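Local coordinates for glutathione S-transferase, N-terminal domain protein (Pseudomonas putida, PDB 4NAX), which probably acts as a glutathione transferase and binds one glutathione disulfide per subunit, at residues T28-K33 and F88-I93; G134-H137 and E143-D146; R190-V193 and N197-D200. All blocks are in the same frame, centred on the assembly; numbering follows the deposited sequence. Where two conformers were deposited one is given.

Contact 1 of 3, residues T28-K33 and F88-I93. With GDS (oxidized glutathione disulfide), chain C.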
loop_
_atom_site.group_PDB
_atom_site.type_symbol
_atom_site.label_atom_id
_atom_site.label_comp_id
_atom_site.label_asym_id
_atom_site.label_seq_id
_atom_site.Cartn_x
_atom_site.Cartn_y
_atom_site.Cartn_z
ATOM N N THR A 28 11.895 -4.922 -11.761
ATOM C CA THR A 28 10.465 -4.867 -11.964
ATOM C C THR A 28 10.015 -3.539 -11.358
ATOM O O THR A 28 10.771 -2.912 -10.631
ATOM C CB THR A 28 9.770 -5.960 -11.167
ATOM O OG1 THR A 28 10.076 -5.757 -9.780
ATOM C CG2 THR A 28 10.204 -7.356 -11.563
ATOM N N PRO A 29 8.773 -3.107 -11.600
ATOM C CA PRO A 29 8.414 -1.803 -11.071
ATOM C C PRO A 29 8.502 -1.716 -9.557
ATOM O O PRO A 29 8.780 -0.646 -9.043
ATOM C CB PRO A 29 6.966 -1.598 -11.566
ATOM C CG PRO A 29 6.502 -2.980 -11.975
ATOM C CD PRO A 29 7.754 -3.614 -12.526
ATOM N N ASN A 30 8.220 -2.807 -8.848
ATOM C CA ASN A 30 8.379 -2.798 -7.400
ATOM C C ASN A 30 9.812 -2.960 -6.925
ATOM O O ASN A 30 10.226 -2.310 -5.980
ATOM C CB ASN A 30 7.461 -3.825 -6.766
ATOM C CG ASN A 30 6.014 -3.478 -7.011
ATOM O OD1 ASN A 30 5.610 -2.321 -6.834
ATOM N ND2 ASN A 30 5.228 -4.446 -7.430
ATOM N N GLY A 31 10.577 -3.843 -7.568
ATOM C CA GLY A 31 11.968 -4.025 -7.204
ATOM C C GLY A 31 12.777 -2.763 -7.379
ATOM O O GLY A 31 13.591 -2.409 -6.527
ATOM N N VAL A 32 12.560 -2.069 -8.503
ATOM C CA VAL A 32 13.382 -0.899 -8.788
ATOM C C VAL A 32 13.078 0.274 -7.857
ATOM O O VAL A 32 13.904 1.151 -7.696
ATOM C CB VAL A 32 13.337 -0.464 -10.264
ATOM C CG1 VAL A 32 13.744 -1.603 -11.182
ATOM C CG2 VAL A 32 11.991 0.123 -10.643
ATOM N N LYS A 33 11.916 0.296 -7.207
ATOM C CA LYS A 33 11.683 1.336 -6.204
ATOM C C LYS A 33 12.848 1.280 -5.204
ATOM O O LYS A 33 13.354 2.319 -4.780
ATOM C CB LYS A 33 10.391 1.081 -5.437
ATOM C CG LYS A 33 9.102 1.178 -6.223
ATOM C CD LYS A 33 7.954 0.726 -5.341
ATOM C CE LYS A 33 6.613 0.606 -6.046
ATOM N NZ LYS A 33 5.587 0.030 -5.102
ATOM N N PHE A 88 9.982 -6.939 4.056
ATOM C CA PHE A 88 9.425 -6.973 2.708
ATOM C C PHE A 88 8.352 -5.886 2.578
ATOM O O PHE A 88 8.065 -5.178 3.535
ATOM C CB PHE A 88 8.993 -8.388 2.318
ATOM C CG PHE A 88 7.875 -8.951 3.143
ATOM C CD1 PHE A 88 8.151 -9.669 4.301
ATOM C CD2 PHE A 88 6.574 -8.765 2.778
ATOM C CE1 PHE A 88 7.138 -10.179 5.079
ATOM C CE2 PHE A 88 5.546 -9.280 3.546
ATOM C CZ PHE A 88 5.835 -9.995 4.693
ATOM N N GLU A 89 7.798 -5.783 1.371
ATOM C CA GLU A 89 6.895 -4.729 0.889
ATOM C C GLU A 89 7.697 -3.502 0.483
ATOM O O GLU A 89 8.264 -2.797 1.328
ATOM C CB GLU A 89 5.791 -4.334 1.867
ATOM C CG GLU A 89 4.763 -5.421 2.086
ATOM C CD GLU A 89 3.918 -5.705 0.858
ATOM O OE1 GLU A 89 3.616 -4.749 0.098
ATOM O OE2 GLU A 89 3.554 -6.897 0.675
ATOM N N SER A 90 7.733 -3.236 -0.821
ATOM C CA SER A 90 8.483 -2.104 -1.336
ATOM C C SER A 90 8.205 -0.809 -0.594
ATOM O O SER A 90 9.132 -0.074 -0.247
ATOM C CB SER A 90 8.231 -1.944 -2.829
ATOM O OG SER A 90 6.909 -1.546 -3.107
ATOM N N GLY A 91 6.931 -0.504 -0.352
ATOM C CA GLY A 91 6.586 0.746 0.305
ATOM C C GLY A 91 7.070 0.815 1.749
ATOM O O GLY A 91 7.403 1.904 2.238
ATOM N N ALA A 92 7.079 -0.323 2.447
ATOM C CA ALA A 92 7.626 -0.379 3.805
ATOM C C ALA A 92 9.137 -0.175 3.780
ATOM O O ALA A 92 9.702 0.536 4.614
ATOM C CB ALA A 92 7.265 -1.668 4.523
ATOM N N ILE A 93 9.813 -0.817 2.826
ATOM C CA ILE A 93 11.250 -0.655 2.653
ATOM C C ILE A 93 11.606 0.795 2.321
ATOM O O ILE A 93 12.578 1.312 2.862
ATOM C CB ILE A 93 11.782 -1.638 1.598
ATOM C CG1 ILE A 93 11.578 -3.094 2.063
ATOM C CG2 ILE A 93 13.249 -1.353 1.307
ATOM C CD1 ILE A 93 11.693 -4.114 0.938
HETATM N N1 GDS C . 1.260 -13.138 -9.594
HETATM C CA1 GDS C . 1.336 -11.953 -10.446
HETATM C C1 GDS C . 0.164 -11.896 -11.400
HETATM O OE1 GDS C . -0.142 -10.780 -11.882
HETATM O OE2 GDS C . -0.468 -12.935 -11.692
HETATM C CB1 GDS C . 2.649 -11.983 -11.238
HETATM C CG1 GDS C . 3.054 -10.634 -11.848
HETATM C CD1 GDS C . 3.381 -9.621 -10.781
HETATM O O1 GDS C . 3.789 -9.974 -9.690
HETATM N N2 GDS C . 3.178 -8.353 -11.118
HETATM C CA2 GDS C . 3.507 -7.241 -10.248
HETATM C C2 GDS C . 2.272 -6.471 -9.861
HETATM O O2 GDS C . 1.371 -6.276 -10.670
HETATM C CB2 GDS C . 4.484 -6.298 -10.952
HETATM S SG2 GDS C . 6.120 -6.968 -11.221
HETATM N N3 GDS C . 2.240 -5.981 -8.624
HETATM C CA3 GDS C . 1.104 -5.230 -8.116
HETATM C C3 GDS C . 1.461 -4.171 -7.095
HETATM O OE3 GDS C . 0.552 -3.835 -6.307
HETATM O OE4 GDS C . 2.587 -3.664 -7.154
HETATM N N4 GDS C . 5.811 -11.459 -8.011
HETATM C CA4 GDS C . 6.140 -12.854 -7.818
HETATM C C4 GDS C . 4.939 -13.759 -7.815
HETATM O OE5 GDS C . 5.118 -15.007 -7.692
HETATM O OE6 GDS C . 3.808 -13.236 -7.983
HETATM C C5 GDS C . 6.506 -10.507 -7.402
HETATM O O5 GDS C . 7.422 -10.770 -6.631
HETATM C CA5 GDS C . 6.150 -9.073 -7.728
HETATM N N5 GDS C . 6.165 -8.265 -6.513
HETATM C CB5 GDS C . 7.171 -8.546 -8.738
HETATM S SG5 GDS C . 6.970 -6.821 -9.185
HETATM C CA6 GDS C . 4.205 -5.505 -2.954
HETATM C C6 GDS C . 5.355 -4.545 -2.888
HETATM O OE7 GDS C . 6.489 -5.000 -2.602
HETATM O OE8 GDS C . 5.114 -3.336 -3.115
HETATM N N6 GDS C . 2.967 -4.819 -2.533
HETATM C CB6 GDS C . 4.056 -6.053 -4.374
HETATM C CG6 GDS C . 5.275 -6.884 -4.786
HETATM C CD6 GDS C . 5.089 -7.587 -6.103
HETATM O O6 GDS C . 4.039 -7.500 -6.751
#

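Contact 2 of 3, residues G134-H137 and E143-D146. With FMT (formic acid), chain E.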
loop_
_atom_site.group_PDB
_atom_site.type_symbol
_atom_site.label_atom_id
_atom_site.label_comp_id
_atom_site.label_asym_id
_atom_site.label_seq_id
_atom_site.Cartn_x
_atom_site.Cartn_y
_atom_site.Cartn_z
ATOM N N GLY A 134 -1.511 -4.648 -17.067
ATOM C CA GLY A 134 -0.510 -5.542 -17.598
ATOM C C GLY A 134 -1.092 -6.931 -17.841
ATOM O O GLY A 134 -0.889 -7.530 -18.911
ATOM N N PHE A 135 -1.849 -7.455 -16.882
ATOM C CA PHE A 135 -2.424 -8.784 -17.068
ATOM C C PHE A 135 -3.351 -8.845 -18.283
ATOM O O PHE A 135 -3.275 -9.788 -19.079
ATOM C CB PHE A 135 -3.186 -9.274 -15.839
ATOM C CG PHE A 135 -3.687 -10.675 -16.004
ATOM C CD1 PHE A 135 -2.783 -11.731 -16.033
ATOM C CD2 PHE A 135 -5.029 -10.935 -16.238
ATOM C CE1 PHE A 135 -3.222 -13.024 -16.269
ATOM C CE2 PHE A 135 -5.468 -12.222 -16.464
ATOM C CZ PHE A 135 -4.567 -13.265 -16.477
ATOM N N PHE A 136 -4.227 -7.849 -18.416
ATOM C CA PHE A 136 -5.276 -7.853 -19.438
ATOM C C PHE A 136 -4.893 -7.270 -20.792
ATOM O O PHE A 136 -5.680 -7.336 -21.746
ATOM C CB PHE A 136 -6.556 -7.203 -18.898
ATOM C CG PHE A 136 -7.262 -8.054 -17.874
ATOM C CD1 PHE A 136 -7.896 -9.234 -18.262
ATOM C CD2 PHE A 136 -7.271 -7.713 -16.533
ATOM C CE1 PHE A 136 -8.521 -10.036 -17.342
ATOM C CE2 PHE A 136 -7.907 -8.514 -15.598
ATOM C CZ PHE A 136 -8.542 -9.675 -16.005
ATOM N N HIS A 137 -3.678 -6.731 -20.890
ATOM C CA HIS A 137 -3.182 -6.188 -22.159
ATOM C C HIS A 137 -1.853 -6.765 -22.635
ATOM O O HIS A 137 -1.569 -6.746 -23.827
ATOM C CB HIS A 137 -3.063 -4.661 -22.082
ATOM C CG HIS A 137 -2.653 -4.031 -23.376
ATOM N ND1 HIS A 137 -3.401 -4.140 -24.526
ATOM C CD2 HIS A 137 -1.556 -3.313 -23.708
ATOM C CE1 HIS A 137 -2.791 -3.500 -25.506
ATOM N NE2 HIS A 137 -1.670 -2.989 -25.035
ATOM N N GLU A 143 -5.605 -12.205 -24.156
ATOM C CA GLU A 143 -6.228 -13.125 -25.094
ATOM C C GLU A 143 -7.704 -13.343 -24.815
ATOM O O GLU A 143 -8.409 -13.953 -25.618
ATOM C CB GLU A 143 -5.476 -14.464 -25.060
ATOM C CG GLU A 143 -4.015 -14.359 -25.472
ATOM C CD GLU A 143 -3.812 -13.892 -26.908
ATOM O OE1 GLU A 143 -4.674 -14.169 -27.762
ATOM O OE2 GLU A 143 -2.770 -13.268 -27.178
ATOM N N TYR A 144 -8.187 -12.855 -23.677
ATOM C CA TYR A 144 -9.576 -13.091 -23.302
ATOM C C TYR A 144 -10.487 -12.242 -24.191
ATOM O O TYR A 144 -10.286 -11.051 -24.356
ATOM C CB TYR A 144 -9.836 -12.714 -21.855
ATOM C CG TYR A 144 -9.063 -13.480 -20.781
ATOM C CD1 TYR A 144 -8.096 -14.448 -21.072
ATOM C CD2 TYR A 144 -9.293 -13.184 -19.447
ATOM C CE1 TYR A 144 -7.412 -15.111 -20.059
ATOM C CE2 TYR A 144 -8.630 -13.842 -18.436
ATOM C CZ TYR A 144 -7.678 -14.799 -18.738
ATOM O OH TYR A 144 -7.027 -15.439 -17.697
ATOM N N GLU A 145 -11.486 -12.879 -24.779
ATOM C CA GLU A 145 -12.362 -12.194 -25.726
ATOM C C GLU A 145 -13.235 -11.110 -25.080
ATOM O O GLU A 145 -13.437 -10.040 -25.689
ATOM C CB GLU A 145 -13.219 -13.223 -26.463
ATOM C CG GLU A 145 -12.540 -13.806 -27.706
ATOM C CD GLU A 145 -11.600 -14.971 -27.426
ATOM O OE1 GLU A 145 -11.065 -15.551 -28.401
ATOM O OE2 GLU A 145 -11.382 -15.318 -26.239
ATOM N N ASP A 146 -13.737 -11.382 -23.874
ATOM C CA ASP A 146 -14.552 -10.422 -23.120
ATOM C C ASP A 146 -13.609 -9.364 -22.569
ATOM O O ASP A 146 -12.773 -9.656 -21.707
ATOM C CB ASP A 146 -15.312 -11.146 -21.993
ATOM C CG ASP A 146 -16.132 -10.218 -21.086
ATOM O OD1 ASP A 146 -16.223 -8.999 -21.314
ATOM O OD2 ASP A 146 -16.702 -10.750 -20.088
HETATM C C FMT E . -6.036 -6.460 -24.995
HETATM O O1 FMT E . -7.207 -6.766 -25.151
HETATM O O2 FMT E . -5.738 -5.166 -25.026
#

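Contact 3 of 3, residues R190-V193 and N197-D200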
loop_
_atom_site.group_PDB
_atom_site.type_symbol
_atom_site.label_atom_id
_atom_site.label_comp_id
_atom_site.label_asym_id
_atom_site.label_seq_id
_atom_site.Cartn_x
_atom_site.Cartn_y
_atom_site.Cartn_z
ATOM N N ARG A 190 6.202 4.369 -15.805
ATOM C CA ARG A 190 7.078 3.857 -16.864
ATOM C C ARG A 190 6.649 2.458 -17.318
ATOM O O ARG A 190 6.556 2.180 -18.520
ATOM C CB ARG A 190 8.523 3.815 -16.385
ATOM C CG ARG A 190 9.474 3.176 -17.382
ATOM C CD ARG A 190 10.894 3.119 -16.861
ATOM N NE ARG A 190 11.778 2.374 -17.743
ATOM C CZ ARG A 190 12.128 1.097 -17.588
ATOM N NH1 ARG A 190 11.715 0.374 -16.558
ATOM N NH2 ARG A 190 12.929 0.541 -18.474
ATOM N N ASN A 191 6.399 1.566 -16.369
ATOM C CA ASN A 191 6.058 0.201 -16.727
ATOM C C ASN A 191 4.775 0.117 -17.550
ATOM O O ASN A 191 4.681 -0.683 -18.487
ATOM C CB ASN A 191 5.927 -0.670 -15.479
ATOM C CG ASN A 191 6.278 -2.111 -15.749
ATOM O OD1 ASN A 191 7.346 -2.394 -16.273
ATOM N ND2 ASN A 191 5.401 -3.019 -15.373
ATOM N N LEU A 192 3.794 0.946 -17.189
ATOM C CA LEU A 192 2.526 0.971 -17.875
ATOM C C LEU A 192 2.702 1.360 -19.340
ATOM O O LEU A 192 2.088 0.751 -20.231
ATOM C CB LEU A 192 1.574 1.924 -17.164
ATOM C CG LEU A 192 0.171 2.079 -17.730
ATOM C CD1 LEU A 192 -0.619 0.802 -17.569
ATOM C CD2 LEU A 192 -0.527 3.234 -17.033
ATOM N N VAL A 193 3.514 2.382 -19.596
ATOM C CA VAL A 193 3.634 2.934 -20.944
ATOM C C VAL A 193 4.740 2.314 -21.792
ATOM O O VAL A 193 4.702 2.436 -23.012
ATOM C CB VAL A 193 3.740 4.478 -20.931
ATOM C CG1 VAL A 193 2.557 5.066 -20.179
ATOM C CG2 VAL A 193 5.059 4.975 -20.375
ATOM N N ASN A 197 3.091 -1.813 -22.932
ATOM C CA ASN A 197 2.615 -1.353 -24.235
ATOM C C ASN A 197 1.211 -0.716 -24.173
ATOM O O ASN A 197 0.388 -0.892 -25.078
ATOM C CB ASN A 197 2.548 -2.521 -25.241
ATOM C CG ASN A 197 3.880 -3.188 -25.504
ATOM O OD1 ASN A 197 3.932 -4.405 -25.681
ATOM N ND2 ASN A 197 4.952 -2.411 -25.578
ATOM N N ALA A 198 0.927 -0.006 -23.080
ATOM C CA ALA A 198 -0.418 0.522 -22.830
ATOM C C ALA A 198 -0.536 2.027 -23.002
ATOM O O ALA A 198 -1.519 2.637 -22.594
ATOM C CB ALA A 198 -0.900 0.109 -21.449
ATOM N N ARG A 199 0.461 2.622 -23.633
ATOM C CA ARG A 199 0.477 4.065 -23.826
ATOM C C ARG A 199 -0.802 4.595 -24.511
ATOM O O ARG A 199 -1.454 5.530 -24.027
ATOM C CB ARG A 199 1.726 4.433 -24.614
ATOM C CG ARG A 199 2.064 5.890 -24.536
ATOM C CD ARG A 199 3.200 6.246 -25.459
ATOM N NE ARG A 199 3.566 7.607 -25.135
ATOM C CZ ARG A 199 4.550 7.926 -24.311
ATOM N NH1 ARG A 199 5.301 6.973 -23.774
ATOM N NH2 ARG A 199 4.794 9.197 -24.045
ATOM N N ASP A 200 -1.174 3.973 -25.624
ATOM C CA ASP A 200 -2.375 4.372 -26.349
ATOM C C ASP A 200 -3.643 3.944 -25.596
ATOM O O ASP A 200 -4.623 4.703 -25.510
ATOM C CB ASP A 200 -2.367 3.780 -27.766
ATOM C CG ASP A 200 -1.280 4.382 -28.662
ATOM O OD1 ASP A 200 -0.651 5.402 -28.293
ATOM O OD2 ASP A 200 -1.056 3.824 -29.758
HETATM O O HOH W 1 2.601 1.574 -25.605
#

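Contact 1 of 3, residues T28-K33 and F88-I93
The backbones come closest at Asn30 and Ser90, whose CA atoms lie 6.1 Å apart near the N-terminal ends of helices 31-41 and 90-101 in the thioredoxin-fold domain. The link is a relay through Ser90 OG, which accepts from Lys33 NZ (2.9 Å) and donates to the γ-glutamyl carboxylate oxygen OE8 of the glutathione disulfide (2.5 Å). The chi1 of Ser90, 68°, sets the hydroxyl between Lys33 NZ and OE8, while Ser90 N makes an almost straight bond to OE7 (174°). Both oxygens are thus gripped by one residue, and Glu89 OE1, 2.7 Å from ligand N6, takes the amino group beside them. Lys33 NZ also donates to Asn30 OD1, from 23° out of that amide's carbonyl plane, and bonds Gln122. The Lys33 bond to OD1, with a second from Trp188, helps turn the amide so that Asn30 ND2 donates to the glycine carboxylate oxygen OE4 of the other glutathione half (2.8 Å). A methionine here would probably cost Ser90 OG and Asn30 OD1 their common charged donor, each being less firmly fixed in rotation although the ligand still holds both. The lysine is thus a second-shell charge that positions first-shell groups and probably favours the carboxylate.

Contact 2 of 3, residues G134-H137 and E143-D146
An aromatic cluster closes the turn between helices 109-137 and 148-168 of the all-helical C-terminal domain, with Phe135 and Phe136 on the last helical turn and Tyr144 in the loop that follows. Phe135 meets Tyr144 in an offset edge-to-face pair, its edge toward the tyrosine face, with centroids 5.9 Å apart and planes at 78°. The phenolic oxygen lies beside the phenylalanine edge, Tyr144 OH being 3.5 Å from Phe135 CZ. CG of Phe135 stands anti to the backbone N (chi1 -176°), which carries this ring out to the tyrosine. The Phe136 ring comes from another direction and brings only its CE1 corner near, 3.9 Å from Tyr144 CD2, in an oblique pairing that is neither a stack nor edge-to-face. The two phenylalanines also hold each other, for Phe135 CD2 sits 3.6 Å above the plane of the Phe136 ring, over its centre. The cluster faces the dimer partner: Arg148 of the second subunit makes a cation-pi contact with Tyr144, and its Arg152 does the same with Phe135. At the very end of the helix, a formate probably taken up from the crystallisation liquor accepts a nearly straight hydrogen bond from His137 ND1 to its O2 (2.6 Å).

Contact 3 of 3, residues R190-V193 and N197-D200
Ala198 presses its methyl group against Leu192, with Ala198 CB 4.0 Å from Leu192 CD1 and closer still, 3.3 Å, to the carbonyl oxygen Leu192 O. The contact is a helix C-terminus followed by a return of the chain: helix 180-193 of the all-helical C-terminal domain stops, and Asn197, in the left-handed region, bends the loop back over the last turn. One backbone bond fastens it, Ala198 N donating to Leu192 O over 3.2 Å, from six residues further along the chain. The donor lies nearly along the C=O axis, although the N-H itself is bent (144°). The Leu192 side chain leaves the helix with its CG opposite the backbone N (chi1 -179°), which sends the branched end toward Phe130 and Val133 of helix 109-137; Ala198 rests on Val133 as well. The small apolar patch thereby ties the returning loop to the neighbouring helix. Val193, also buried, crosses the base of Arg199 at a slant, with Val193 CB 4.2 Å from Arg199 CB, and both side chains touch Phe204. A water bridges the two backbones: it accepts from Arg199 N at 3.1 Å and donates a weak bond to Val193 O at 3.4 Å.

In the fold
Of the three contacts, contact 1 belongs to the glutathione disulfide pocket itself, while contacts 2 and 3 lie in the helical domain. The centres of contacts 1 and 3 are 19 Å apart, yet the two touch where Pro29 CG packs 3.6 Å from Asn191 ND2, a seam between the N- and C-terminal domains. Contacts 2 and 3, centres 15 Å apart, are joined by a probable hydrogen bond of 2.9 Å between His137 NE2 and Asn197 O. Contacts 1 and 2 do not touch each other, but both meet the second subunit, and Arg152 of that subunit bonds the disulfide as well as facing contact 2. Between nearest atoms, the side chain of Phe135 is about 5 Å from a bound disulfide and that of Leu192 about 10 Å.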